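Local coordinates for transferrin (Manduca sexta, PDB 6WB6), which transports iron in an insect, binding a single ferric ion per molecule together with carbonate, at residues D60-S65 with V341-H346; P198-G203 with A207-A212; G469-L474 with D655-C660. All coordinates share one frame; numbering follows the deposited sequence.

In the fold
The three contacts sit in separate places, with no two touching. Interactions 1 and 2 belong to the iron-binding half of the chain, their centres about 29 Å apart; interaction 3 lies in the other half, on the opposite side of the chain's centre from both. Interactions 1 and 3 are largely buried and mainly apolar, each joining a helix to chain far along the sequence: a methyl over a tyrosine ring in the first, an isoleucine among two leucines and a histidine in the last. Interaction 2 is local, partly buried and polar, tying a turn to the helix it leads into with an arginine-to-carbonyl grip. Interactions 2 and 3 each include a cysteine of a separate disulfide.

Interaction 1 (D60-S65 with V341-H346)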
loop_
_atom_site.group_PDB
_atom_site.type_symbol
_atom_site.label_atom_id
_atom_site.label_comp_id
_atom_site.label_asym_id
_atom_site.label_seq_id
_atom_site.Cartn_x
_atom_site.Cartn_y
_atom_site.Cartn_z
ATOM N N ASP A 60 10.424 8.429 9.455
ATOM C CA ASP A 60 9.651 8.652 10.677
ATOM C C ASP A 60 10.144 9.890 11.433
ATOM O O ASP A 60 9.343 10.644 12.001
ATOM C CB ASP A 60 9.713 7.402 11.570
ATOM C CG ASP A 60 9.191 6.143 10.882
ATOM O OD1 ASP A 60 8.115 6.174 10.235
ATOM O OD2 ASP A 60 9.879 5.109 10.972
ATOM N N MET A 61 11.458 10.102 11.465
ATOM C CA MET A 61 12.018 11.321 12.041
ATOM C C MET A 61 11.410 12.541 11.383
ATOM O O MET A 61 11.035 13.512 12.055
ATOM C CB MET A 61 13.544 11.331 11.874
ATOM C CG MET A 61 14.229 10.113 12.510
ATOM S SD MET A 61 15.979 9.916 12.061
ATOM C CE MET A 61 16.318 8.253 12.668
ATOM N N TYR A 62 11.276 12.489 10.061
ATOM C CA TYR A 62 10.642 13.579 9.356
ATOM C C TYR A 62 9.211 13.774 9.834
ATOM O O TYR A 62 8.803 14.899 10.125
ATOM C CB TYR A 62 10.695 13.333 7.846
ATOM C CG TYR A 62 10.142 14.510 7.103
ATOM C CD1 TYR A 62 10.956 15.587 6.789
ATOM C CD2 TYR A 62 8.793 14.584 6.778
ATOM C CE1 TYR A 62 10.467 16.672 6.138
ATOM C CE2 TYR A 62 8.285 15.692 6.124
ATOM C CZ TYR A 62 9.136 16.729 5.805
ATOM O OH TYR A 62 8.672 17.841 5.161
ATOM N N VAL A 63 8.419 12.694 9.912
ATOM C CA VAL A 63 7.075 12.829 10.482
ATOM C C VAL A 63 7.166 13.460 11.852
ATOM O O VAL A 63 6.337 14.294 12.235
ATOM C CB VAL A 63 6.359 11.469 10.558
ATOM C CG1 VAL A 63 5.033 11.601 11.351
ATOM C CG2 VAL A 63 6.085 10.933 9.151
ATOM N N ALA A 64 8.195 13.084 12.600
ATOM C CA ALA A 64 8.293 13.511 13.984
ATOM C C ALA A 64 8.662 14.983 14.057
ATOM O O ALA A 64 8.143 15.721 14.899
ATOM C CB ALA A 64 9.313 12.633 14.699
ATOM N N SER A 65 9.502 15.435 13.129
ATOM C CA SER A 65 9.962 16.809 13.109
ATOM C C SER A 65 8.857 17.779 12.746
ATOM O O SER A 65 9.046 18.985 12.907
ATOM C CB SER A 65 11.122 16.963 12.118
ATOM O OG SER A 65 10.642 16.974 10.783
ATOM N N VAL A 341 15.271 15.038 -0.171
ATOM C CA VAL A 341 14.743 13.815 -0.768
ATOM C C VAL A 341 13.352 13.521 -0.231
ATOM O O VAL A 341 12.429 13.195 -0.981
ATOM C CB VAL A 341 15.705 12.647 -0.486
ATOM C CG1 VAL A 341 15.227 11.396 -1.147
ATOM C CG2 VAL A 341 17.099 12.985 -0.948
ATOM N N ILE A 342 13.188 13.580 1.087
ATOM C CA ILE A 342 11.880 13.271 1.648
ATOM C C ILE A 342 10.839 14.260 1.118
ATOM O O ILE A 342 9.705 13.889 0.794
ATOM C CB ILE A 342 11.950 13.272 3.191
ATOM C CG1 ILE A 342 12.606 11.982 3.729
ATOM C CG2 ILE A 342 10.568 13.417 3.761
ATOM C CD1 ILE A 342 13.139 12.091 5.188
ATOM N N GLU A 343 11.207 15.526 1.013
ATOM C CA GLU A 343 10.266 16.561 0.578
ATOM C C GLU A 343 10.238 16.730 -0.932
ATOM O O GLU A 343 9.558 17.624 -1.421
ATOM C CB GLU A 343 10.599 17.892 1.248
ATOM C CG GLU A 343 10.323 17.864 2.755
ATOM C CD GLU A 343 10.661 19.184 3.451
ATOM O OE1 GLU A 343 11.419 19.972 2.862
ATOM O OE2 GLU A 343 10.162 19.436 4.571
ATOM N N ARG A 344 10.921 15.863 -1.680
ATOM C CA ARG A 344 10.880 15.949 -3.137
ATOM C C ARG A 344 9.454 16.112 -3.638
ATOM O O ARG A 344 8.518 15.443 -3.177
ATOM C CB ARG A 344 11.489 14.715 -3.786
ATOM C CG ARG A 344 11.450 14.766 -5.318
ATOM C CD ARG A 344 12.328 13.687 -5.866
ATOM N NE ARG A 344 11.745 12.391 -5.590
ATOM C CZ ARG A 344 10.812 11.812 -6.335
ATOM N NH1 ARG A 344 10.340 12.416 -7.413
ATOM N NH2 ARG A 344 10.339 10.625 -5.992
ATOM N N GLY A 345 9.308 17.013 -4.593
ATOM C CA GLY A 345 8.059 17.199 -5.294
ATOM C C GLY A 345 8.286 17.225 -6.796
ATOM O O GLY A 345 9.277 16.685 -7.320
ATOM N N HIS A 346 7.371 17.870 -7.503
ATOM C CA HIS A 346 7.408 17.901 -8.959
ATOM C C HIS A 346 7.241 19.319 -9.502
ATOM O O HIS A 346 6.918 19.501 -10.681
ATOM C CB HIS A 346 6.343 16.955 -9.508
ATOM C CG HIS A 346 6.520 15.538 -9.050
ATOM N ND1 HIS A 346 6.005 15.068 -7.856
ATOM C CD2 HIS A 346 7.188 14.498 -9.609
ATOM C CE1 HIS A 346 6.343 13.798 -7.707
ATOM N NE2 HIS A 346 7.059 13.426 -8.759
#
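Tyr62 and Ile342 mark the closest approach of the two backbones, with 7.8 Å between their CA atoms. Residues 60-65 lie on helix 58-65, whereas 341-346 holds the last two residues of helix 338-342 before Glu343 leaves helical geometry and the chain runs on as a loop. Both side chains point toward the opposite segment and slide past each other in opposite directions.

At the centre of the contact is a CH-pi interaction. Ile342 CG2 sits 3.6 Å from the centroid of the Tyr62 ring and only 14° off the ring normal, so a single methyl covers the middle of one face. This branch is the one anti to the backbone N; the other runs alongside the root of the tyrosine, where Ile342 CD1 lies 3.8 Å from Tyr62 CB. The tyrosine ring swings out with CG anti to its own N (chi1 -175°), which carries it across to Ile342. Glu343 reaches the hydroxyl end of the ring on an extended chain, but its carboxylate is modelled too close to Tyr62 OH, and the pairing is doubtful.

Helix 58-65 follows strand 53-56 of the four-stranded antiparallel sheet, and Val341 and Arg344 pack on helix 121-131, so the contact links these parts of the iron-binding half. Phe374 and Ser375 of helix 360-375 and Leu333 also touch Tyr62. Asp60 leads away, to salt bridges with Arg39 and Arg376 and to the backbone N of Asp57, predicted to bind iron although Tyr90 and Tyr204 are the residues seen at the metal.

The Ile342 side chain is about 13 Å from the ferric ion. The chemistry here is apolar: ring face and methyl meet by shape and dispersion, so the joint holds by fit rather than by a directional bond.

Interaction 2 (P198-G203 with A207-A212)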
loop_
_atom_site.group_PDB
_atom_site.type_symbol
_atom_site.label_atom_id
_atom_site.label_comp_id
_atom_site.label_asym_id
_atom_site.label_seq_id
_atom_site.Cartn_x
_atom_site.Cartn_y
_atom_site.Cartn_z
ATOM N N PRO A 198 14.034 -10.303 -10.807
ATOM C CA PRO A 198 15.500 -10.152 -10.828
ATOM C C PRO A 198 15.973 -9.695 -12.194
ATOM O O PRO A 198 15.428 -10.122 -13.198
ATOM C CB PRO A 198 16.031 -11.569 -10.537
ATOM C CG PRO A 198 14.825 -12.393 -10.166
ATOM C CD PRO A 198 13.637 -11.719 -10.799
ATOM N N ASP A 199 16.991 -8.849 -12.223
ATOM C CA ASP A 199 17.554 -8.379 -13.479
ATOM C C ASP A 199 19.021 -8.101 -13.222
ATOM O O ASP A 199 19.360 -7.236 -12.409
ATOM C CB ASP A 199 16.855 -7.126 -13.995
ATOM C CG ASP A 199 17.350 -6.710 -15.368
ATOM O OD1 ASP A 199 18.490 -6.191 -15.461
ATOM O OD2 ASP A 199 16.590 -6.902 -16.347
ATOM N N ASN A 200 19.884 -8.833 -13.912
ATOM C CA ASN A 200 21.306 -8.712 -13.660
ATOM C C ASN A 200 21.844 -7.292 -13.795
ATOM O O ASN A 200 22.969 -7.035 -13.346
ATOM C CB ASN A 200 22.073 -9.601 -14.610
ATOM C CG ASN A 200 23.515 -9.641 -14.262
ATOM O OD1 ASN A 200 23.856 -9.738 -13.093
ATOM N ND2 ASN A 200 24.372 -9.515 -15.255
ATOM N N TYR A 201 21.083 -6.365 -14.380
ATOM C CA TYR A 201 21.540 -4.994 -14.569
ATOM C C TYR A 201 20.790 -3.994 -13.686
ATOM O O TYR A 201 20.814 -2.791 -13.958
ATOM C CB TYR A 201 21.432 -4.626 -16.053
ATOM C CG TYR A 201 22.423 -5.392 -16.918
ATOM C CD1 TYR A 201 23.688 -5.704 -16.438
ATOM C CD2 TYR A 201 22.088 -5.824 -18.189
ATOM C CE1 TYR A 201 24.584 -6.405 -17.202
ATOM C CE2 TYR A 201 22.984 -6.517 -18.957
ATOM C CZ TYR A 201 24.230 -6.806 -18.450
ATOM O OH TYR A 201 25.115 -7.498 -19.210
ATOM N N SER A 202 20.160 -4.462 -12.614
ATOM C CA SER A 202 19.420 -3.614 -11.696
ATOM C C SER A 202 20.013 -3.794 -10.312
ATOM O O SER A 202 20.890 -4.631 -10.093
ATOM C CB SER A 202 17.916 -3.941 -11.710
ATOM O OG SER A 202 17.684 -5.235 -11.185
ATOM N N GLY A 203 19.567 -2.978 -9.387
ATOM C CA GLY A 203 20.098 -3.054 -8.036
ATOM C C GLY A 203 21.470 -2.395 -7.967
ATOM O O GLY A 203 22.001 -1.896 -8.960
ATOM N N ALA A 207 23.587 -2.179 -11.428
ATOM C CA ALA A 207 23.800 -0.893 -12.072
ATOM C C ALA A 207 25.247 -0.736 -12.510
ATOM O O ALA A 207 25.516 -0.177 -13.569
ATOM C CB ALA A 207 23.413 0.238 -11.132
ATOM N N LEU A 208 26.198 -1.197 -11.702
ATOM C CA LEU A 208 27.582 -1.106 -12.141
ATOM C C LEU A 208 27.851 -2.093 -13.275
ATOM O O LEU A 208 28.629 -1.791 -14.178
ATOM C CB LEU A 208 28.537 -1.329 -10.956
ATOM C CG LEU A 208 28.371 -0.246 -9.862
ATOM C CD1 LEU A 208 28.734 -0.707 -8.487
ATOM C CD2 LEU A 208 29.190 0.972 -10.242
ATOM N N ARG A 209 27.201 -3.254 -13.269
ATOM C CA ARG A 209 27.312 -4.157 -14.419
ATOM C C ARG A 209 26.682 -3.548 -15.660
ATOM O O ARG A 209 27.191 -3.713 -16.776
ATOM C CB ARG A 209 26.653 -5.500 -14.109
ATOM C CG ARG A 209 27.374 -6.263 -13.019
ATOM C CD ARG A 209 26.849 -7.661 -12.888
ATOM N NE ARG A 209 25.506 -7.647 -12.334
ATOM C CZ ARG A 209 25.201 -7.914 -11.066
ATOM N NH1 ARG A 209 26.144 -8.247 -10.188
ATOM N NH2 ARG A 209 23.933 -7.856 -10.678
ATOM N N CYS A 210 25.540 -2.882 -15.492
ATOM C CA CYS A 210 24.975 -2.132 -16.600
ATOM C C CYS A 210 26.007 -1.158 -17.148
ATOM O O CYS A 210 26.199 -1.051 -18.361
ATOM C CB CYS A 210 23.709 -1.406 -16.132
ATOM S SG CYS A 210 23.057 -0.155 -17.248
ATOM N N LEU A 211 26.724 -0.484 -16.261
ATOM C CA LEU A 211 27.715 0.507 -16.680
ATOM C C LEU A 211 28.962 -0.158 -17.279
ATOM O O LEU A 211 29.479 0.285 -18.316
ATOM C CB LEU A 211 28.078 1.382 -15.474
ATOM C CG LEU A 211 29.217 2.415 -15.619
ATOM C CD1 LEU A 211 28.768 3.585 -16.435
ATOM C CD2 LEU A 211 29.729 2.913 -14.282
ATOM N N ALA A 212 29.457 -1.220 -16.654
ATOM C CA ALA A 212 30.747 -1.784 -17.055
ATOM C C ALA A 212 30.622 -2.796 -18.185
ATOM O O ALA A 212 31.575 -2.990 -18.945
ATOM C CB ALA A 212 31.418 -2.457 -15.848
#
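Arg209 reaches back to Asn200 and grips its backbone carbonyl side-on: Arg209 NE donates to Asn200 O at 2.8 Å, and Arg209 NH2 donates to the same Asn200 O at 3.0 Å. The oxygen lies practically in the guanidinium plane, and the NE bond is the straighter of the two (154° at its hydrogen). NE arrives in the carbonyl plane, NH2 from above it. A bend at chi3 (-70°) turns the guanidinium onto this carbonyl. The Asn200 amide meets the same group differently, its plane only 11° from the guanidinium plane and OD1 over a face, placed too poorly for a hydrogen bond.

Next to this grip, Tyr201 lies against the helix. Arg209 CB comes up to the edge of its ring, in plane, and Tyr201 CB packs on Cys210 CB at 3.9 Å. Gly203 O receives Ala207 N at 2.9 Å, an i to i+4 bond of helix 203-213; Gly203 has positive phi, which suits a glycine. Tyr204, directly after it, is one of the two tyrosines on the ferric ion, and Gly203 also pairs by backbone with Thr116 of the carbonate pocket.

The loop is shaped by a type I beta turn from Asp199 to Ser202. Asp199 O takes both Ser202 N and Ser202 OG, each at 2.9 Å, while Asp199 OD1 accepts Tyr201 N in an Asx turn. Beyond these, the Asp199 carboxylate is held by the backbone N atoms of Glu190 and His191, and the disulfide from Cys210 to Cys114 joins the helix to strand 112-114.

Interaction 3 (G469-L474 with D655-C660); sequences GLHAPL and DVISSC
Asp655 O, in the helical turn that presents Ile657 to Leu470, His471 and Leu474, takes the backbone N of Ser659 at 2.9 Å and, weakly, Ser659 OG as well. On the facing helix Leu474 N donates to Leu470 O at 3.0 Å, spanning a distorted region: a wider pi-type turn covers 469-471, and Pro473 has no N-H to give, so the helix is kinked there.

The short helical segments run close to perpendicular, at 103°, with their axes 10.4 Å apart at closest approach. Ile657 carries the contact, pointing at the other helix. Its CG1 lies 3.8 Å from His471 ND1 and its CG2 3.9 Å from His471 CE1, so both branches touch the imidazole at its ND1-CE1 bond, the two side chains crossing at about a right angle. With chi2 at -66° the terminal methyl reaches the leucines, Ile657 CD1 standing 4.1 Å from Leu474 CD1 and 4.3 Å from Leu470 CD1.

Helix 467-479 lies in the beta-alpha-beta crossover between the parallel strands 458-461 and 499-501, whereas helix 644-659 follows strand 638-641 of the other sheet in this half, so the contact brings the C-terminal helix onto the crossover. Replacing Ile657 by alanine would probably leave a gap beside the paired leucine methyls and the His471 imidazole freer to turn. Leu662 also touches both Ile657 and Leu474. Val656 packs on Phe475 and Ile478 further along helix 467-479, and Cys660 is disulfide-bonded to Cys488, at the start of helix 488-495.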
loop_
_atom_site.group_PDB
_atom_site.type_symbol
_atom_site.label_atom_id
_atom_site.label_comp_id
_atom_site.label_asym_id
_atom_site.label_seq_id
_atom_site.Cartn_x
_atom_site.Cartn_y
_atom_site.Cartn_z
ATOM N N GLY A 469 -28.419 -11.332 -1.202
ATOM C CA GLY A 469 -29.669 -11.945 -0.831
ATOM C C GLY A 469 -30.780 -11.556 -1.774
ATOM O O GLY A 469 -31.625 -12.373 -2.135
ATOM N N LEU A 470 -30.769 -10.298 -2.204
ATOM C CA LEU A 470 -31.880 -9.744 -2.974
ATOM C C LEU A 470 -31.415 -9.322 -4.359
ATOM O O LEU A 470 -31.841 -9.917 -5.349
ATOM C CB LEU A 470 -32.500 -8.572 -2.211
ATOM C CG LEU A 470 -33.749 -7.919 -2.813
ATOM C CD1 LEU A 470 -33.362 -6.873 -3.836
ATOM C CD2 LEU A 470 -34.685 -8.962 -3.414
ATOM N N HIS A 471 -30.537 -8.323 -4.453
ATOM C CA HIS A 471 -30.133 -7.772 -5.739
ATOM C C HIS A 471 -29.686 -8.866 -6.697
ATOM O O HIS A 471 -30.246 -9.023 -7.786
ATOM C CB HIS A 471 -29.007 -6.758 -5.538
ATOM C CG HIS A 471 -29.444 -5.477 -4.910
ATOM N ND1 HIS A 471 -29.215 -4.250 -5.494
ATOM C CD2 HIS A 471 -30.081 -5.227 -3.743
ATOM C CE1 HIS A 471 -29.696 -3.299 -4.716
ATOM N NE2 HIS A 471 -30.226 -3.864 -3.647
ATOM N N ALA A 472 -28.666 -9.634 -6.304
ATOM C CA ALA A 472 -28.020 -10.513 -7.271
ATOM C C ALA A 472 -28.961 -11.582 -7.801
ATOM O O ALA A 472 -29.001 -11.776 -9.029
ATOM C CB ALA A 472 -26.754 -11.114 -6.647
ATOM N N PRO A 473 -29.719 -12.312 -6.968
ATOM C CA PRO A 473 -30.697 -13.268 -7.529
ATOM C C PRO A 473 -31.802 -12.599 -8.336
ATOM O O PRO A 473 -32.243 -13.143 -9.358
ATOM C CB PRO A 473 -31.259 -13.967 -6.285
ATOM C CG PRO A 473 -30.296 -13.626 -5.154
ATOM C CD PRO A 473 -29.720 -12.318 -5.493
ATOM N N LEU A 474 -32.271 -11.427 -7.909
ATOM C CA LEU A 474 -33.307 -10.745 -8.677
ATOM C C LEU A 474 -32.766 -10.304 -10.028
ATOM O O LEU A 474 -33.412 -10.505 -11.063
ATOM C CB LEU A 474 -33.843 -9.536 -7.916
ATOM C CG LEU A 474 -35.271 -9.570 -7.394
ATOM C CD1 LEU A 474 -35.646 -8.171 -6.857
ATOM C CD2 LEU A 474 -36.249 -10.007 -8.467
ATOM N N ASP A 655 -29.888 -0.515 -12.230
ATOM C CA ASP A 655 -30.957 -0.069 -13.119
ATOM C C ASP A 655 -32.143 -1.017 -13.046
ATOM O O ASP A 655 -33.297 -0.578 -12.954
ATOM C CB ASP A 655 -30.456 0.062 -14.564
ATOM C CG ASP A 655 -29.852 1.438 -14.861
ATOM O OD1 ASP A 655 -30.067 2.387 -14.087
ATOM O OD2 ASP A 655 -29.150 1.577 -15.877
ATOM N N VAL A 656 -31.879 -2.323 -13.055
ATOM C CA VAL A 656 -32.967 -3.291 -12.935
ATOM C C VAL A 656 -33.694 -3.112 -11.605
ATOM O O VAL A 656 -34.921 -3.243 -11.524
ATOM C CB VAL A 656 -32.418 -4.720 -13.093
ATOM C CG1 VAL A 656 -33.535 -5.739 -12.922
ATOM C CG2 VAL A 656 -31.729 -4.900 -14.438
ATOM N N ILE A 657 -32.944 -2.829 -10.539
ATOM C CA ILE A 657 -33.536 -2.713 -9.211
ATOM C C ILE A 657 -34.275 -1.396 -9.058
ATOM O O ILE A 657 -35.287 -1.327 -8.353
ATOM C CB ILE A 657 -32.426 -2.882 -8.159
ATOM C CG1 ILE A 657 -31.847 -4.303 -8.250
ATOM C CG2 ILE A 657 -32.938 -2.553 -6.738
ATOM C CD1 ILE A 657 -32.819 -5.378 -7.874
ATOM N N SER A 658 -33.789 -0.335 -9.696
ATOM C CA SER A 658 -34.541 0.910 -9.730
ATOM C C SER A 658 -35.819 0.744 -10.533
ATOM O O SER A 658 -36.862 1.308 -10.177
ATOM C CB SER A 658 -33.681 2.030 -10.309
ATOM O OG SER A 658 -32.884 2.615 -9.298
ATOM N N SER A 659 -35.762 -0.037 -11.613
ATOM C CA SER A 659 -36.973 -0.341 -12.365
ATOM C C SER A 659 -38.025 -0.987 -11.470
ATOM O O SER A 659 -39.165 -0.512 -11.392
ATOM C CB SER A 659 -36.647 -1.246 -13.549
ATOM O OG SER A 659 -36.242 -0.470 -14.664
ATOM N N CYS A 660 -37.661 -2.079 -10.793
ATOM C CA CYS A 660 -38.539 -2.707 -9.813
ATOM C C CYS A 660 -38.934 -1.767 -8.680
ATOM O O CYS A 660 -39.746 -2.159 -7.834
ATOM C CB CYS A 660 -37.863 -3.934 -9.203
ATOM S SG CYS A 660 -37.193 -5.098 -10.398
#